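Local atomic coordinates of nicotinate-nucleotide pyrophosphorylase (Francisella tularensis subsp. tularensis, PDB entry 3TQV), a protein that probably converts quinolinate and phosphoribosyl diphosphate into nicotinate mononucleotide, carbon dioxide and diphosphate in the biosynthesis of NAD. Residues B[112-115]-B[116-120]; B[142-146]-B[147-151]. All blocks are in the same frame, centred on the assembly; numbering follows the deposited sequence.

Contact 1: B[112-115]-B[116-120]; sequences NFIQ and MLSGT
Leu117 N donates to Phe113 O at 3.0 Å and Ser118 N to Ile114 O at 2.8 Å, two successive i to i+4 bonds of a continuous alpha-helix. The first is the straighter at the hydrogen, with an N-H...O angle of 166° against 152° for the second. One residue further on the bond from Gly119 N to Gln115 O, at 3.0 Å, is weak because its hydrogen is well off line.

The side chains follow the same i to i+4 spacing. Leu117 CD1 lies at the edge of the Phe113 ring, near its plane and 4.4 Å from CD2, and Phe63 of helix 61-71 stacks on that ring. Leu117 CG, beside the backbone N, lies against Phe113 O, as does CB.

All of this sits inside the long helix 100-130 of this type II phosphoribosyltransferase, and the residues that touch are all buried.

Ser118, one turn on from Ile114, points its CB back toward it, and CG2 of the isoleucine meets OG. Ser118 OG is hydrogen-bonded with the backbone N of Cys59. Met116, modelled as selenomethionine, touches the preceding turn through CB alone, 3.4 Å from Asn112 O. Its CG is anti to the backbone N (chi1 -172°) and the chain runs on extended, which carries SE and CE off the helix toward Ile145 and Phe148.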
loop_
_atom_site.group_PDB
_atom_site.type_symbol
_atom_site.label_atom_id
_atom_site.label_comp_id
_atom_site.label_asym_id
_atom_site.label_seq_id
_atom_site.Cartn_x
_atom_site.Cartn_y
_atom_site.Cartn_z
ATOM N N ASN B 112 -4.941 -1.995 10.686
ATOM C CA ASN B 112 -4.516 -1.991 9.286
ATOM C C ASN B 112 -4.614 -0.615 8.633
ATOM O O ASN B 112 -3.871 -0.303 7.705
ATOM C CB ASN B 112 -5.289 -3.012 8.458
ATOM C CG ASN B 112 -4.710 -4.399 8.572
ATOM O OD1 ASN B 112 -5.326 -5.377 8.156
ATOM N ND2 ASN B 112 -3.526 -4.497 9.157
ATOM N N PHE B 113 -5.538 0.211 9.105
ATOM C CA PHE B 113 -5.606 1.579 8.605
ATOM C C PHE B 113 -4.568 2.499 9.252
ATOM O O PHE B 113 -3.940 3.319 8.573
ATOM C CB PHE B 113 -7.004 2.164 8.761
ATOM C CG PHE B 113 -7.942 1.801 7.648
ATOM C CD1 PHE B 113 -8.887 0.811 7.819
ATOM C CD2 PHE B 113 -7.889 2.467 6.439
ATOM C CE1 PHE B 113 -9.760 0.498 6.821
ATOM C CE2 PHE B 113 -8.771 2.155 5.427
ATOM C CZ PHE B 113 -9.704 1.169 5.614
ATOM N N ILE B 114 -4.382 2.366 10.558
ATOM C CA ILE B 114 -3.397 3.198 11.232
ATOM C C ILE B 114 -1.999 2.818 10.751
ATOM O O ILE B 114 -1.211 3.690 10.408
ATOM C CB ILE B 114 -3.491 3.096 12.775
ATOM C CG1 ILE B 114 -4.946 3.056 13.222
ATOM C CG2 ILE B 114 -2.811 4.268 13.428
ATOM C CD1 ILE B 114 -5.789 4.115 12.597
ATOM N N GLN B 115 -1.702 1.520 10.718
ATOM C CA GLN B 115 -0.400 1.026 10.254
ATOM C C GLN B 115 0.021 1.718 8.990
ATOM O O GLN B 115 1.158 2.158 8.835
ATOM C CB GLN B 115 -0.512 -0.432 9.848
ATOM C CG GLN B 115 -0.377 -1.422 10.932
ATOM C CD GLN B 115 -0.674 -2.796 10.415
ATOM O OE1 GLN B 115 -0.934 -2.986 9.219
ATOM N NE2 GLN B 115 -0.647 -3.770 11.306
HETATM N N MSE B 116 -0.923 1.747 8.065
HETATM C CA MSE B 116 -0.665 2.151 6.714
HETATM C C MSE B 116 -0.487 3.655 6.635
HETATM O O MSE B 116 0.571 4.149 6.234
HETATM C CB MSE B 116 -1.826 1.713 5.839
HETATM C CG MSE B 116 -1.570 1.908 4.375
HETATM SE SE MSE B 116 -3.241 1.987 3.421
HETATM C CE MSE B 116 -2.567 2.743 1.757
ATOM N N LEU B 117 -1.529 4.374 7.037
ATOM C CA LEU B 117 -1.554 5.824 6.920
ATOM C C LEU B 117 -0.511 6.479 7.801
ATOM O O LEU B 117 0.111 7.461 7.403
ATOM C CB LEU B 117 -2.952 6.359 7.235
ATOM C CG LEU B 117 -3.998 5.788 6.268
ATOM C CD1 LEU B 117 -5.420 6.127 6.696
ATOM C CD2 LEU B 117 -3.722 6.248 4.839
ATOM N N SER B 118 -0.311 5.936 8.994
ATOM C CA SER B 118 0.716 6.469 9.874
ATOM C C SER B 118 2.048 6.148 9.237
ATOM O O SER B 118 3.020 6.889 9.384
ATOM C CB SER B 118 0.634 5.840 11.260
ATOM O OG SER B 118 -0.624 6.072 11.852
ATOM N N GLY B 119 2.091 5.031 8.524
ATOM C CA GLY B 119 3.283 4.672 7.791
ATOM C C GLY B 119 3.609 5.783 6.812
ATOM O O GLY B 119 4.684 6.396 6.871
ATOM N N THR B 120 2.665 6.041 5.914
ATOM C CA THR B 120 2.810 7.114 4.958
ATOM C C THR B 120 3.175 8.439 5.607
ATOM O O THR B 120 4.069 9.130 5.122
ATOM C CB THR B 120 1.568 7.277 4.086
ATOM O OG1 THR B 120 1.475 6.157 3.203
ATOM C CG2 THR B 120 1.662 8.566 3.241
#

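Contact 2: B[142-146]-B[147-151]; sequences RKTIP and GFRLA. With PO4 (phosphate ion), chain F.
Arg142 O is gripped from two directions: the guanidinium of Arg149 reaches it through NH1 at 3.2 Å and, weakly, through NH2, while Thr144 N makes a weak bond to it across an inverse gamma turn centred on Lys143. The position of Arg149 NH1 is less sure, because it is too close to a neighbour in the model. These residues form the loop that leads from strand 137-139 into helix 149-159 of the alpha/beta-barrel domain, in the predicted substrate site.

A type II beta turn from Ile145 to Phe148 brings the chain to the helix, closed by Phe148 N to Ile145 O at 2.8 Å. Gly147 takes the positive phi of 88° that this turn asks of its third residue, and Phe148 then stands at the N-cap. The Phe148 ring presents its edge to the carbonyl oxygens of Ile145 and Pro146, with CD2 3.4 Å from Pro146 O, and Phe148 CB packs on Ile145 CB.

Bends at chi2 and chi3 (78° and 69°) curl Arg149 back over the loop, and Arg142 CB and CG lie over one face of its guanidinium. Glu29 of the second subunit accepts from Gly147 N and Arg149 N, and Asp30 of that subunit makes a salt bridge with Arg142 NH2.

A phosphate, probably from the crystallisation liquor, also accepts from Arg165 NE. Arg142 holds it twice, by its backbone N to O2 at 2.6 Å and by NH1 to O4 at 2.9 Å, with O4 at the edge of the Arg142 guanidinium and in its plane.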
loop_
_atom_site.group_PDB
_atom_site.type_symbol
_atom_site.label_atom_id
_atom_site.label_comp_id
_atom_site.label_asym_id
_atom_site.label_seq_id
_atom_site.Cartn_x
_atom_site.Cartn_y
_atom_site.Cartn_z
ATOM N N ARG B 142 1.110 11.366 -8.013
ATOM C CA ARG B 142 -0.027 10.462 -8.207
ATOM C C ARG B 142 0.373 8.985 -7.998
ATOM O O ARG B 142 -0.458 8.078 -8.167
ATOM C CB ARG B 142 -0.688 10.685 -9.583
ATOM C CG ARG B 142 -1.480 12.012 -9.677
ATOM C CD ARG B 142 -1.779 12.476 -11.117
ATOM N NE ARG B 142 -2.461 11.466 -11.926
ATOM C CZ ARG B 142 -1.931 10.862 -12.999
ATOM N NH1 ARG B 142 -0.706 11.164 -13.399
ATOM N NH2 ARG B 142 -2.628 9.958 -13.687
ATOM N N LYS B 143 1.628 8.746 -7.610
ATOM C CA LYS B 143 2.086 7.378 -7.357
ATOM C C LYS B 143 1.541 6.896 -6.010
ATOM O O LYS B 143 2.224 6.885 -4.979
ATOM C CB LYS B 143 3.608 7.255 -7.468
ATOM C CG LYS B 143 4.174 7.666 -8.850
ATOM C CD LYS B 143 5.697 7.593 -8.860
ATOM C CE LYS B 143 6.273 7.364 -10.260
ATOM N NZ LYS B 143 5.900 8.499 -11.129
ATOM N N THR B 144 0.285 6.475 -6.065
ATOM C CA THR B 144 -0.541 6.235 -4.911
ATOM C C THR B 144 -1.067 4.784 -4.914
ATOM O O THR B 144 -1.105 4.136 -5.972
ATOM C CB THR B 144 -1.709 7.212 -5.010
ATOM O OG1 THR B 144 -1.569 8.236 -4.021
ATOM C CG2 THR B 144 -3.044 6.504 -4.871
ATOM N N ILE B 145 -1.466 4.270 -3.748
ATOM C CA ILE B 145 -2.183 2.992 -3.705
ATOM C C ILE B 145 -3.622 3.165 -4.198
ATOM O O ILE B 145 -4.365 3.989 -3.677
ATOM C CB ILE B 145 -2.243 2.376 -2.300
ATOM C CG1 ILE B 145 -0.873 2.448 -1.625
ATOM C CG2 ILE B 145 -2.749 0.925 -2.407
ATOM C CD1 ILE B 145 0.258 1.882 -2.491
ATOM N N PRO B 146 -4.017 2.387 -5.207
ATOM C CA PRO B 146 -5.336 2.625 -5.780
ATOM C C PRO B 146 -6.429 2.690 -4.711
ATOM O O PRO B 146 -6.450 1.860 -3.799
ATOM C CB PRO B 146 -5.514 1.420 -6.700
ATOM C CG PRO B 146 -4.121 1.186 -7.220
ATOM C CD PRO B 146 -3.250 1.413 -5.999
ATOM N N GLY B 147 -7.309 3.685 -4.829
ATOM C CA GLY B 147 -8.432 3.851 -3.929
ATOM C C GLY B 147 -8.074 4.676 -2.714
ATOM O O GLY B 147 -8.930 5.000 -1.897
ATOM N N PHE B 148 -6.794 4.995 -2.591
ATOM C CA PHE B 148 -6.255 5.681 -1.426
ATOM C C PHE B 148 -5.586 6.963 -1.858
ATOM O O PHE B 148 -4.614 7.388 -1.233
ATOM C CB PHE B 148 -5.216 4.809 -0.715
ATOM C CG PHE B 148 -5.810 3.710 0.105
ATOM C CD1 PHE B 148 -5.956 3.862 1.478
ATOM C CD2 PHE B 148 -6.221 2.526 -0.499
ATOM C CE1 PHE B 148 -6.526 2.865 2.256
ATOM C CE2 PHE B 148 -6.778 1.498 0.258
ATOM C CZ PHE B 148 -6.932 1.665 1.659
ATOM N N ARG B 149 -6.096 7.564 -2.929
ATOM C CA ARG B 149 -5.546 8.821 -3.421
ATOM C C ARG B 149 -5.646 9.905 -2.357
ATOM O O ARG B 149 -4.638 10.462 -1.926
ATOM C CB ARG B 149 -6.273 9.265 -4.688
ATOM C CG ARG B 149 -6.110 10.735 -5.008
ATOM C CD ARG B 149 -4.770 11.082 -5.630
ATOM N NE ARG B 149 -4.675 10.526 -6.975
ATOM C CZ ARG B 149 -3.738 9.662 -7.328
ATOM N NH1 ARG B 149 -2.833 9.293 -6.432
ATOM N NH2 ARG B 149 -3.699 9.174 -8.552
ATOM N N LEU B 150 -6.871 10.187 -1.925
ATOM C CA LEU B 150 -7.097 11.227 -0.937
ATOM C C LEU B 150 -6.541 10.840 0.442
ATOM O O LEU B 150 -5.928 11.657 1.137
ATOM C CB LEU B 150 -8.589 11.578 -0.873
ATOM C CG LEU B 150 -9.099 12.366 -2.089
ATOM C CD1 LEU B 150 -10.605 12.565 -2.005
ATOM C CD2 LEU B 150 -8.388 13.718 -2.241
ATOM N N ALA B 151 -6.746 9.582 0.815
ATOM C CA ALA B 151 -6.238 9.059 2.079
ATOM C C ALA B 151 -4.740 9.296 2.214
ATOM O O ALA B 151 -4.273 9.712 3.276
ATOM C CB ALA B 151 -6.569 7.560 2.215
HETATM P P PO4 F . 1.659 13.664 -11.206
HETATM O O1 PO4 F . 2.950 14.406 -11.373
HETATM O O2 PO4 F . 1.806 12.583 -10.172
HETATM O O3 PO4 F . 0.586 14.624 -10.792
HETATM O O4 PO4 F . 1.270 13.060 -12.522
#

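In the fold
The two contacts, with centres about 13 Å apart, meet through apolar side chains. Met116 CE of contact 1 rests 3.6 Å from Phe148 CD1 and 3.8 Å from Ile145 CG1 of contact 2, and Phe113 CE2 comes within 3.9 Å of Phe148 CE1. Helix 100-130 thus packs behind the loop whose Arg142 holds the phosphate; the side chain of Met116 is still about 12 Å from that of Lys143, part of the predicted substrate site. Both contacts also face the second subunit: Gln115 packs on its Lys143 and Phe113 on its Pro146, so the helix of one chain abuts the predicted substrate-binding loop of the other.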